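Conserved hypothetical protein (Streptococcus pyogenes, PDB 2EWC) is of unknown function but belongs to the highly conserved YjgF family and is putatively an inhibitor of translation initiation. Local coordinates at residues 58-71 / 109-121. Numbering follows the deposited sequence.
Sequences LTLDAVVQMDCLFR and GLLFQVDGVAYSK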
loop_
_atom_site.group_PDB
_atom_site.type_symbol
_atom_site.label_atom_id
_atom_site.label_comp_id
_atom_site.label_asym_id
_atom_site.label_seq_id
_atom_site.Cartn_x
_atom_site.Cartn_y
_atom_site.Cartn_z
ATOM N N LEU B 58 25.619 21.649 -35.224
ATOM C CA LEU B 58 24.527 20.964 -34.550
ATOM C C LEU B 58 23.439 21.934 -34.121
ATOM O O LEU B 58 23.587 23.153 -34.194
ATOM C CB LEU B 58 25.023 20.136 -33.354
ATOM C CG LEU B 58 25.989 18.984 -33.664
ATOM C CD1 LEU B 58 26.466 18.363 -32.380
ATOM C CD2 LEU B 58 25.336 17.937 -34.596
ATOM N N THR B 59 22.364 21.343 -33.627
ATOM C CA THR B 59 21.107 21.981 -33.371
ATOM C C THR B 59 20.613 21.352 -32.038
ATOM O O THR B 59 21.113 20.289 -31.613
ATOM C CB THR B 59 20.231 21.628 -34.594
ATOM O OG1 THR B 59 19.837 22.811 -35.323
ATOM C CG2 THR B 59 19.068 20.745 -34.260
ATOM N N LEU B 60 19.659 22.007 -31.375
ATOM C CA LEU B 60 19.006 21.475 -30.165
ATOM C C LEU B 60 18.450 20.051 -30.315
ATOM O O LEU B 60 18.296 19.348 -29.305
ATOM C CB LEU B 60 17.862 22.392 -29.716
ATOM C CG LEU B 60 18.214 23.814 -29.252
ATOM C CD1 LEU B 60 16.984 24.573 -28.845
ATOM C CD2 LEU B 60 19.209 23.789 -28.142
ATOM N N ASP B 61 18.126 19.647 -31.553
ATOM C CA ASP B 61 17.723 18.267 -31.847
ATOM C C ASP B 61 18.857 17.272 -31.475
ATOM O O ASP B 61 18.584 16.099 -31.254
ATOM C CB ASP B 61 17.354 18.079 -33.328
ATOM C CG ASP B 61 15.873 18.442 -33.674
ATOM O OD1 ASP B 61 15.136 19.122 -32.896
ATOM O OD2 ASP B 61 15.458 18.047 -34.792
ATOM N N ALA B 62 20.112 17.733 -31.419
ATOM C CA ALA B 62 21.234 16.857 -31.030
ATOM C C ALA B 62 21.413 16.753 -29.528
ATOM O O ALA B 62 22.187 15.927 -29.061
ATOM C CB ALA B 62 22.525 17.324 -31.666
ATOM N N VAL B 63 20.704 17.571 -28.751
ATOM C CA VAL B 63 20.945 17.559 -27.308
ATOM C C VAL B 63 20.287 16.363 -26.612
ATOM O O VAL B 63 19.084 16.151 -26.735
ATOM C CB VAL B 63 20.538 18.880 -26.646
ATOM C CG1 VAL B 63 20.832 18.824 -25.115
ATOM C CG2 VAL B 63 21.315 20.021 -27.272
ATOM N N VAL B 64 21.095 15.580 -25.899
ATOM C CA VAL B 64 20.628 14.350 -25.265
ATOM C C VAL B 64 20.356 14.496 -23.767
ATOM O O VAL B 64 19.499 13.785 -23.223
ATOM C CB VAL B 64 21.566 13.115 -25.546
ATOM C CG1 VAL B 64 21.694 12.858 -27.055
ATOM C CG2 VAL B 64 22.954 13.267 -24.913
ATOM N N GLN B 65 21.047 15.424 -23.111
ATOM C CA GLN B 65 20.931 15.568 -21.649
ATOM C C GLN B 65 21.234 17.001 -21.254
ATOM O O GLN B 65 22.102 17.626 -21.843
ATOM C CB GLN B 65 21.859 14.579 -20.898
ATOM C CG GLN B 65 21.489 14.372 -19.426
ATOM C CD GLN B 65 22.075 15.453 -18.520
ATOM O OE1 GLN B 65 23.073 16.077 -18.870
ATOM N NE2 GLN B 65 21.452 15.678 -17.349
HETATM N N MSE B 66 20.509 17.513 -20.263
HETATM C CA MSE B 66 20.610 18.919 -19.867
HETATM C C MSE B 66 20.499 18.990 -18.362
HETATM O O MSE B 66 19.608 18.381 -17.794
HETATM C CB MSE B 66 19.442 19.692 -20.469
HETATM C CG MSE B 66 19.813 20.949 -21.232
HETATM SE SE MSE B 66 18.493 21.634 -22.284
HETATM C CE MSE B 66 17.053 21.355 -21.298
ATOM N N ASP B 67 21.410 19.713 -17.714
ATOM C CA ASP B 67 21.282 20.014 -16.288
ATOM C C ASP B 67 20.855 21.478 -16.186
ATOM O O ASP B 67 21.497 22.331 -16.788
ATOM C CB ASP B 67 22.616 19.798 -15.563
ATOM C CG ASP B 67 22.878 18.342 -15.245
ATOM O OD1 ASP B 67 21.976 17.511 -15.460
ATOM O OD2 ASP B 67 23.987 18.009 -14.762
ATOM N N CYS B 68 19.769 21.754 -15.470
ATOM C CA CYS B 68 19.259 23.131 -15.370
ATOM C C CYS B 68 19.454 23.659 -13.965
ATOM O O CYS B 68 19.013 23.032 -12.996
ATOM C CB CYS B 68 17.786 23.187 -15.761
ATOM S SG CYS B 68 17.416 22.208 -17.264
ATOM N N LEU B 69 20.141 24.791 -13.840
ATOM C CA LEU B 69 20.459 25.329 -12.513
ATOM C C LEU B 69 19.615 26.580 -12.248
ATOM O O LEU B 69 19.687 27.541 -13.003
ATOM C CB LEU B 69 21.956 25.672 -12.390
ATOM C CG LEU B 69 23.041 24.592 -12.588
ATOM C CD1 LEU B 69 24.455 25.148 -12.301
ATOM C CD2 LEU B 69 22.802 23.377 -11.735
ATOM N N PHE B 70 18.858 26.582 -11.154
ATOM C CA PHE B 70 17.951 27.689 -10.857
ATOM C C PHE B 70 18.317 28.288 -9.509
ATOM O O PHE B 70 18.583 27.551 -8.546
ATOM C CB PHE B 70 16.508 27.205 -10.699
ATOM C CG PHE B 70 15.859 26.673 -11.958
ATOM C CD1 PHE B 70 14.979 27.482 -12.695
ATOM C CD2 PHE B 70 16.044 25.353 -12.345
ATOM C CE1 PHE B 70 14.361 27.011 -13.835
ATOM C CE2 PHE B 70 15.410 24.854 -13.491
ATOM C CZ PHE B 70 14.576 25.687 -14.248
ATOM N N ARG B 71 18.261 29.609 -9.405
ATOM C CA ARG B 71 18.296 30.228 -8.082
ATOM C C ARG B 71 16.999 29.875 -7.305
ATOM O O ARG B 71 17.025 29.729 -6.077
ATOM C CB ARG B 71 18.456 31.750 -8.217
ATOM C CG ARG B 71 18.623 32.494 -6.902
ATOM C CD ARG B 71 18.856 33.995 -7.163
ATOM N NE ARG B 71 20.142 34.272 -7.829
ATOM C CZ ARG B 71 21.326 34.356 -7.222
ATOM N NH1 ARG B 71 21.432 34.178 -5.895
ATOM N NH2 ARG B 71 22.412 34.650 -7.951
ATOM N N GLY B 109 19.912 40.345 -11.037
ATOM C CA GLY B 109 20.836 39.292 -10.633
ATOM C C GLY B 109 20.782 38.096 -11.570
ATOM O O GLY B 109 19.916 38.035 -12.448
ATOM N N LEU B 110 21.689 37.137 -11.375
ATOM C CA LEU B 110 21.717 35.923 -12.187
ATOM C C LEU B 110 20.732 34.916 -11.625
ATOM O O LEU B 110 20.776 34.630 -10.420
ATOM C CB LEU B 110 23.121 35.313 -12.197
ATOM C CG LEU B 110 23.303 33.916 -12.816
ATOM C CD1 LEU B 110 23.013 33.919 -14.361
ATOM C CD2 LEU B 110 24.728 33.425 -12.532
ATOM N N LEU B 111 19.852 34.379 -12.475
ATOM C CA LEU B 111 18.786 33.479 -12.030
ATOM C C LEU B 111 18.861 32.052 -12.551
ATOM O O LEU B 111 18.191 31.165 -12.020
ATOM C CB LEU B 111 17.399 34.069 -12.388
ATOM C CG LEU B 111 17.139 35.526 -11.960
ATOM C CD1 LEU B 111 15.889 36.143 -12.637
ATOM C CD2 LEU B 111 17.091 35.695 -10.398
ATOM N N PHE B 112 19.646 31.823 -13.601
ATOM C CA PHE B 112 19.536 30.576 -14.348
ATOM C C PHE B 112 20.786 30.274 -15.175
ATOM O O PHE B 112 21.385 31.182 -15.761
ATOM C CB PHE B 112 18.304 30.650 -15.257
ATOM C CG PHE B 112 18.074 29.414 -16.073
ATOM C CD1 PHE B 112 17.439 28.301 -15.516
ATOM C CD2 PHE B 112 18.514 29.353 -17.389
ATOM C CE1 PHE B 112 17.229 27.137 -16.271
ATOM C CE2 PHE B 112 18.321 28.196 -18.156
ATOM C CZ PHE B 112 17.656 27.086 -17.588
ATOM N N GLN B 113 21.181 29.004 -15.192
ATOM C CA GLN B 113 22.249 28.515 -16.064
ATOM C C GLN B 113 21.803 27.168 -16.574
ATOM O O GLN B 113 20.969 26.521 -15.943
ATOM C CB GLN B 113 23.565 28.331 -15.320
ATOM C CG GLN B 113 24.199 29.606 -14.779
ATOM C CD GLN B 113 25.567 29.337 -14.151
ATOM O OE1 GLN B 113 25.903 28.195 -13.845
ATOM N NE2 GLN B 113 26.353 30.399 -13.933
ATOM N N VAL B 114 22.339 26.753 -17.723
ATOM C CA VAL B 114 22.080 25.414 -18.216
ATOM C C VAL B 114 23.365 24.816 -18.801
ATOM O O VAL B 114 24.222 25.535 -19.280
ATOM C CB VAL B 114 20.879 25.389 -19.202
ATOM C CG1 VAL B 114 21.186 26.146 -20.540
ATOM C CG2 VAL B 114 20.418 23.973 -19.435
ATOM N N ASP B 115 23.531 23.504 -18.684
ATOM C CA ASP B 115 24.592 22.827 -19.401
ATOM C C ASP B 115 24.008 21.586 -20.056
ATOM O O ASP B 115 22.803 21.346 -19.969
ATOM C CB ASP B 115 25.787 22.537 -18.476
ATOM C CG ASP B 115 25.616 21.273 -17.636
ATOM O OD1 ASP B 115 26.648 20.753 -17.131
ATOM O OD2 ASP B 115 24.476 20.775 -17.475
ATOM N N GLY B 116 24.831 20.791 -20.726
ATOM C CA GLY B 116 24.318 19.575 -21.341
ATOM C C GLY B 116 25.340 18.775 -22.108
ATOM O O GLY B 116 26.513 19.167 -22.220
ATOM N N VAL B 117 24.865 17.641 -22.626
ATOM C CA VAL B 117 25.603 16.784 -23.523
ATOM C C VAL B 117 24.822 16.746 -24.858
ATOM O O VAL B 117 23.604 16.645 -24.854
ATOM C CB VAL B 117 25.735 15.337 -22.930
ATOM C CG1 VAL B 117 26.646 14.486 -23.788
ATOM C CG2 VAL B 117 26.253 15.367 -21.465
ATOM N N ALA B 118 25.521 16.841 -25.980
ATOM C CA ALA B 118 24.923 16.612 -27.306
ATOM C C ALA B 118 25.583 15.413 -28.024
ATOM O O ALA B 118 26.656 14.957 -27.622
ATOM C CB ALA B 118 25.014 17.876 -28.158
ATOM N N TYR B 119 24.955 14.914 -29.093
ATOM C CA TYR B 119 25.472 13.740 -29.774
ATOM C C TYR B 119 25.340 13.872 -31.280
ATOM O O TYR B 119 24.354 14.422 -31.784
ATOM C CB TYR B 119 24.710 12.507 -29.310
ATOM C CG TYR B 119 25.008 11.212 -30.062
ATOM C CD1 TYR B 119 26.106 10.425 -29.717
ATOM C CD2 TYR B 119 24.170 10.758 -31.083
ATOM C CE1 TYR B 119 26.379 9.230 -30.357
ATOM C CE2 TYR B 119 24.437 9.537 -31.753
ATOM C CZ TYR B 119 25.556 8.786 -31.366
ATOM O OH TYR B 119 25.869 7.594 -31.978
ATOM N N SER B 120 26.335 13.340 -31.984
ATOM C CA SER B 120 26.323 13.278 -33.429
ATOM C C SER B 120 27.287 12.181 -33.899
ATOM O O SER B 120 28.507 12.313 -33.770
ATOM C CB SER B 120 26.706 14.624 -34.030
ATOM O OG SER B 120 26.488 14.599 -35.421
ATOM N N LYS B 121 26.722 11.109 -34.435
ATOM C CA LYS B 121 27.494 9.938 -34.879
ATOM C C LYS B 121 28.408 10.224 -36.082
ATOM O O LYS B 121 27.942 10.709 -37.112
ATOM C CB LYS B 121 26.538 8.764 -35.178
ATOM C CG LYS B 121 27.149 7.529 -35.868
ATOM C CD LYS B 121 28.196 6.846 -35.008
ATOM C CE LYS B 121 28.775 5.609 -35.697
ATOM N NZ LYS B 121 27.908 4.419 -35.513
HETATM O O HOH W 1 24.677 17.872 -18.003
#
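Phe112 turns the edge of its ring toward one face of the Phe70 ring in a T-shaped pair, the planes 66° apart and CE1 of Phe112 3.6 Å from CZ of Phe70. Both lie on the helix-covered face of two antiparallel central strands, 63-70 and 112-119, with Phe112 against helix 38-54 and Phe70 against helix 76-87. Further along this face, with CG1 of Val114 set between its backbone N and carbonyl carbon (chi1 67°), CG2 meets CG of selenomethionine Met66 at 3.6 Å.

A classic beta bulge interrupts the ladder where Val64 and Gln65 both oppose Val117: Val64 N gives Val117 O a 2.9 Å bond, whereas the bond from Gln65 N is weak. Polar groups gather on the other face. Gln65 bends at chi2 (-84°), bringing NE2 2.7 Å from Asp67 OD1, which lies in the amide plane of Gln65 although the amide nitrogen stands above the carboxylate plane. The side chains of Asp67 and Asp115 run side by side, though the exact place of Asp115 OD2 is doubtful; Lys95 of a neighbouring subunit bridges their like charges, while Lys95 of the same chain pairs with Asp67.

At the strand end, Arg71 grips Leu110 O side-on in its guanidinium plane, NE at 2.7 Å and NH2 at 3.0 Å; its NH2 also bonds His103 O. A glycerol lies near this side chain.

The chemistry is thus divided: apolar packing joins the sheet to its helices, whereas the paired acids, probably kept ionised by the surrounding lysines, add a salt-bridged patch to subunit interfaces that Leu69 and Val117 also pack.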